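Local coordinates for protein Rab GDP-dissociation inhibitor (Saccharomyces cerevisiae, PDB 3CPI) that holds Rab GTPases such as Sec4 in their GDP-bound state by inhibiting GDP release, extracts GDP-bound Ypt7 from vacuolar membranes, and is essential for yeast secretion, at residues Tyr117-Gly122 / Ile330-Ser335; Tyr125-Asn130 / His195-Trp200. All coordinates share one frame; numbering follows the deposited sequence.

Contact 1. Residues Tyr117-Gly122 / Ile330-Ser335; sequences YVFKQG and IIIPQS
Phe-119 and Ile-332 make the nearest side-chain to side-chain contact across these strands. The CG2 methyl of Ile-332 comes obliquely to the Phe-119 ring, 3.6 Å from CD2, while its CG1 arm lies 3.7 Å from Phe-119 CB; the isoleucine thus nestles into the angle where the ring leaves its stem. Phe-119 opens that hollow by carrying CG anti to its backbone N (chi1 177°). The backbones beneath run parallel, and Ile-331 bonds to the other strand through both its N and its O: the N gives a 3.0 Å bond to Tyr-117 O, nearly straight at 165°, and the O takes the N-H of Phe-119, also at 3.0 Å. The opposite face of the sheet carries Val-118. Its CG2 is the bump, and the hollow it fills is the angle between the Ile-331 carbonyl O, 3.5 Å away, and the Pro-333 ring, whose CG lies at 3.8 Å; the valine and proline side chains cross at about a right angle. Pro-333 also ends the pairing. Having no N-H to offer, it brings CD to 3.5 Å from Phe-119 O, just where the next backbone bond would have formed. Phe-192 and Ala-196 of helix 187-197 close over Val-118, while Ile-343 of the neighbouring strand 343-349 packs on Ile-332. Beyond Lys-120 the chain reverses, with Gln-121 and Gly-122 at backbone angles near those of a type I' turn. This is parallel strand pairing inside a mixed beta sheet, a beta hairpin with a two-residue turn leading away on one side and a proline stopping the pairing on the other.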
# COMPACT_ATOMS: atom_id res chain seq x y z
N TYR A 117 -11.14 5.84 -9.13
CA TYR A 117 -11.14 6.88 -10.14
C TYR A 117 -9.81 7.01 -10.88
O TYR A 117 -8.76 6.63 -10.38
CB TYR A 117 -11.52 8.24 -9.50
CG TYR A 117 -12.98 8.37 -9.15
CD1 TYR A 117 -13.51 7.73 -8.03
CD2 TYR A 117 -13.85 9.14 -9.94
CE1 TYR A 117 -14.85 7.85 -7.70
CE2 TYR A 117 -15.20 9.25 -9.62
CZ TYR A 117 -15.69 8.61 -8.49
OH TYR A 117 -17.02 8.71 -8.16
N VAL A 118 -9.89 7.56 -12.08
CA VAL A 118 -8.70 7.84 -12.88
C VAL A 118 -8.78 9.26 -13.42
O VAL A 118 -9.86 9.76 -13.75
CB VAL A 118 -8.48 6.77 -14.03
CG1 VAL A 118 -9.60 6.81 -15.05
CG2 VAL A 118 -7.12 6.96 -14.71
N PHE A 119 -7.63 9.90 -13.51
CA PHE A 119 -7.50 11.26 -13.99
C PHE A 119 -7.28 11.28 -15.51
O PHE A 119 -6.46 10.51 -16.04
CB PHE A 119 -6.35 11.92 -13.24
CG PHE A 119 -6.03 13.31 -13.67
CD1 PHE A 119 -6.55 14.41 -12.97
CD2 PHE A 119 -5.18 13.55 -14.73
CE1 PHE A 119 -6.24 15.70 -13.34
CE2 PHE A 119 -4.87 14.85 -15.13
CZ PHE A 119 -5.39 15.93 -14.43
N LYS A 120 -8.01 12.15 -16.20
CA LYS A 120 -7.83 12.36 -17.63
C LYS A 120 -8.04 13.83 -17.98
O LYS A 120 -9.13 14.39 -17.75
CB LYS A 120 -8.77 11.47 -18.45
CG LYS A 120 -8.71 11.72 -19.96
CD LYS A 120 -9.55 10.71 -20.73
CE LYS A 120 -9.58 11.04 -22.21
NZ LYS A 120 -10.49 10.09 -22.95
N GLN A 121 -6.99 14.45 -18.52
CA GLN A 121 -7.06 15.80 -19.09
C GLN A 121 -7.75 16.82 -18.17
O GLN A 121 -8.54 17.63 -18.63
CB GLN A 121 -7.73 15.78 -20.48
CG GLN A 121 -6.91 15.10 -21.57
CD GLN A 121 -7.69 14.82 -22.86
OE1 GLN A 121 -8.85 15.21 -23.02
NE2 GLN A 121 -7.04 14.13 -23.81
N GLY A 122 -7.45 16.74 -16.87
CA GLY A 122 -7.94 17.73 -15.91
C GLY A 122 -9.09 17.30 -15.01
O GLY A 122 -9.35 17.94 -14.00
N ILE A 330 -7.78 7.80 -6.32
CA ILE A 330 -7.55 8.40 -7.63
C ILE A 330 -6.17 7.97 -8.12
O ILE A 330 -5.19 8.03 -7.37
CB ILE A 330 -7.61 9.96 -7.59
CG1 ILE A 330 -8.84 10.46 -6.81
CG2 ILE A 330 -7.57 10.53 -9.01
CD1 ILE A 330 -8.86 11.97 -6.60
N ILE A 331 -6.10 7.52 -9.36
CA ILE A 331 -4.83 7.32 -10.03
C ILE A 331 -4.65 8.38 -11.11
O ILE A 331 -5.50 8.54 -11.98
CB ILE A 331 -4.68 5.88 -10.57
CG1 ILE A 331 -4.23 4.96 -9.42
CG2 ILE A 331 -3.65 5.80 -11.72
CD1 ILE A 331 -4.74 3.60 -9.57
N ILE A 332 -3.56 9.13 -11.00
CA ILE A 332 -3.20 10.11 -12.01
C ILE A 332 -2.03 9.57 -12.82
O ILE A 332 -0.89 9.65 -12.36
CB ILE A 332 -2.86 11.50 -11.39
CG1 ILE A 332 -3.97 11.96 -10.44
CG2 ILE A 332 -2.59 12.53 -12.51
CD1 ILE A 332 -3.60 13.18 -9.60
N PRO A 333 -2.30 9.02 -14.02
CA PRO A 333 -1.27 8.43 -14.87
C PRO A 333 -0.26 9.48 -15.31
O PRO A 333 -0.65 10.60 -15.64
CB PRO A 333 -2.07 7.90 -16.07
CG PRO A 333 -3.47 7.73 -15.56
CD PRO A 333 -3.64 8.90 -14.64
N GLN A 334 1.01 9.11 -15.31
CA GLN A 334 2.12 10.06 -15.49
C GLN A 334 2.06 10.92 -16.76
O GLN A 334 2.38 12.09 -16.72
CB GLN A 334 3.48 9.34 -15.40
CG GLN A 334 3.74 8.29 -16.48
CD GLN A 334 4.77 7.26 -16.06
OE1 GLN A 334 5.86 7.17 -16.64
NE2 GLN A 334 4.44 6.48 -15.03
N SER A 335 1.63 10.33 -17.88
CA SER A 335 1.65 11.05 -19.15
C SER A 335 0.57 12.14 -19.24
O SER A 335 0.59 12.97 -20.15
CB SER A 335 1.53 10.07 -20.31
OG SER A 335 0.17 9.74 -20.51

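Contact 2. Residues Tyr125-Asn130 / His195-Trp200; sequences YKVPAN and HAMALW
Val-127 sets CG1 anti to its backbone N (chi1 175°), and Met-197 sets CG anti to its carbonyl carbon (chi1 -56°); these torsions lay the two side chains alongside each other, running in opposite directions. Val-127 CG1 lies 3.5 Å from Met-197 CG, a snug fit, with SD a little farther along. The methionine then bends at chi3 (78°), which swings its CE methyl to 3.4 Å from Pro-128 O and 4.2 Å from Ala-129 CA. The other valine methyl, CG2, rests 3.9 Å from Ala-196 CB, and the two branches of Val-127 are thus divided between Ala-196 and Met-197, near the C-terminal end of helix 187-197. No hydrogen bond crosses; apart from the methionine's end against the Pro-128 carbonyl, the fit is apolar. Tyr-220 of helix 210-227 touches Val-127 and Ala-129, and Cys-221 of the same helix touches Met-197. Shortening Met-197 to an alanine is likely to open a gap beside Val-127 CG1 and to take away the methyl that meets the Pro-128 carbonyl. Next along the chain, Asn-130 caps helix 131-136 through Glu-133 N. The arrangement is the C-terminal part of helix 187-197 packed on the connection between strand 123-126 and the N-capped helix 131-136.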
# COMPACT_ATOMS: atom_id res chain seq x y z
N TYR A 125 -12.56 10.37 -13.42
CA TYR A 125 -13.68 9.53 -13.84
C TYR A 125 -13.61 8.18 -13.16
O TYR A 125 -12.52 7.67 -12.92
CB TYR A 125 -13.65 9.29 -15.36
CG TYR A 125 -13.60 10.52 -16.22
CD1 TYR A 125 -12.39 11.18 -16.47
CD2 TYR A 125 -14.76 11.03 -16.79
CE1 TYR A 125 -12.35 12.32 -17.27
CE2 TYR A 125 -14.73 12.17 -17.59
CZ TYR A 125 -13.52 12.81 -17.82
OH TYR A 125 -13.50 13.94 -18.62
N LYS A 126 -14.77 7.60 -12.88
CA LYS A 126 -14.87 6.24 -12.40
C LYS A 126 -14.17 5.28 -13.36
O LYS A 126 -14.34 5.38 -14.58
CB LYS A 126 -16.33 5.81 -12.27
CG LYS A 126 -17.09 6.40 -11.10
CD LYS A 126 -18.53 5.87 -11.10
CE LYS A 126 -19.21 6.14 -9.77
NZ LYS A 126 -20.69 5.96 -9.87
N VAL A 127 -13.39 4.36 -12.81
CA VAL A 127 -12.80 3.29 -13.59
C VAL A 127 -13.88 2.23 -13.86
O VAL A 127 -14.38 1.62 -12.92
CB VAL A 127 -11.56 2.67 -12.89
CG1 VAL A 127 -11.03 1.47 -13.67
CG2 VAL A 127 -10.47 3.73 -12.70
N PRO A 128 -14.23 2.02 -15.14
CA PRO A 128 -15.29 1.07 -15.50
C PRO A 128 -14.81 -0.38 -15.38
O PRO A 128 -13.85 -0.76 -16.04
CB PRO A 128 -15.63 1.44 -16.95
CG PRO A 128 -14.38 2.06 -17.49
CD PRO A 128 -13.62 2.66 -16.33
N ALA A 129 -15.46 -1.15 -14.52
CA ALA A 129 -15.00 -2.49 -14.15
C ALA A 129 -15.93 -3.61 -14.65
O ALA A 129 -15.67 -4.80 -14.42
CB ALA A 129 -14.82 -2.58 -12.65
N ASN A 130 -17.01 -3.21 -15.31
CA ASN A 130 -17.93 -4.15 -15.93
C ASN A 130 -18.51 -3.58 -17.21
O ASN A 130 -18.39 -2.38 -17.49
CB ASN A 130 -19.03 -4.61 -14.96
CG ASN A 130 -19.85 -3.46 -14.41
OD1 ASN A 130 -20.21 -2.53 -15.14
ND2 ASN A 130 -20.16 -3.51 -13.11
N HIS A 195 -2.67 1.54 -16.00
CA HIS A 195 -2.30 2.27 -14.80
C HIS A 195 -3.31 2.16 -13.67
O HIS A 195 -2.92 2.20 -12.50
CB HIS A 195 -2.00 3.73 -15.14
CG HIS A 195 -0.75 3.92 -15.94
ND1 HIS A 195 0.45 4.31 -15.38
CD2 HIS A 195 -0.50 3.74 -17.26
CE1 HIS A 195 1.37 4.38 -16.31
NE2 HIS A 195 0.82 4.04 -17.47
N ALA A 196 -4.59 1.99 -14.01
CA ALA A 196 -5.66 2.00 -13.01
C ALA A 196 -6.41 0.67 -12.79
O ALA A 196 -7.09 0.51 -11.77
CB ALA A 196 -6.64 3.14 -13.27
N MET A 197 -6.26 -0.28 -13.71
CA MET A 197 -6.85 -1.63 -13.51
C MET A 197 -5.77 -2.68 -13.26
O MET A 197 -5.80 -3.37 -12.23
CB MET A 197 -7.77 -2.03 -14.67
CG MET A 197 -8.89 -1.02 -14.93
SD MET A 197 -10.00 -1.37 -16.31
CE MET A 197 -11.05 -2.62 -15.59
N ALA A 198 -4.82 -2.78 -14.19
CA ALA A 198 -3.65 -3.66 -14.05
C ALA A 198 -2.68 -3.14 -12.99
O ALA A 198 -1.87 -3.90 -12.45
CB ALA A 198 -2.94 -3.81 -15.40
N LEU A 199 -2.75 -1.83 -12.73
CA LEU A 199 -1.95 -1.14 -11.70
C LEU A 199 -0.45 -1.15 -11.96
O LEU A 199 0.35 -1.08 -11.02
CB LEU A 199 -2.27 -1.66 -10.28
CG LEU A 199 -3.68 -1.29 -9.78
CD1 LEU A 199 -3.99 -1.96 -8.45
CD2 LEU A 199 -3.87 0.22 -9.67
N TRP A 200 -0.07 -1.22 -13.24
CA TRP A 200 1.31 -0.98 -13.63
C TRP A 200 1.68 0.49 -13.37
O TRP A 200 0.83 1.39 -13.47
CB TRP A 200 1.52 -1.30 -15.11
CG TRP A 200 1.25 -2.73 -15.52
CD1 TRP A 200 0.31 -3.16 -16.42
CD2 TRP A 200 1.95 -3.90 -15.08
NE1 TRP A 200 0.37 -4.53 -16.55
CE2 TRP A 200 1.37 -5.01 -15.75
CE3 TRP A 200 3.00 -4.13 -14.18
CZ2 TRP A 200 1.81 -6.32 -15.55
CZ3 TRP A 200 3.44 -5.43 -13.98
CH2 TRP A 200 2.84 -6.52 -14.66

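Overall arrangement
Contacts 1 and 2 have their centres about 10 Å apart, and contact 2 is nested along the chain: 117-122 and 125-130 come first, then 195-200, then 330-335. Strands 110-120 and 123-126 form one hairpin, and a probable hydrogen bond from Val-118 N to Tyr-125 O (2.8 Å) ties the contacts together; Ile-331 and Leu-199 also touch. The hairpin is thus joined to strand 328-332 within the mixed sheet by contact 1 and to the end of helix 187-197 by contact 2. Strand 110-120 overlaps region 106-112, which interacts with YPT1, so contact 1 lies farther along the same strand.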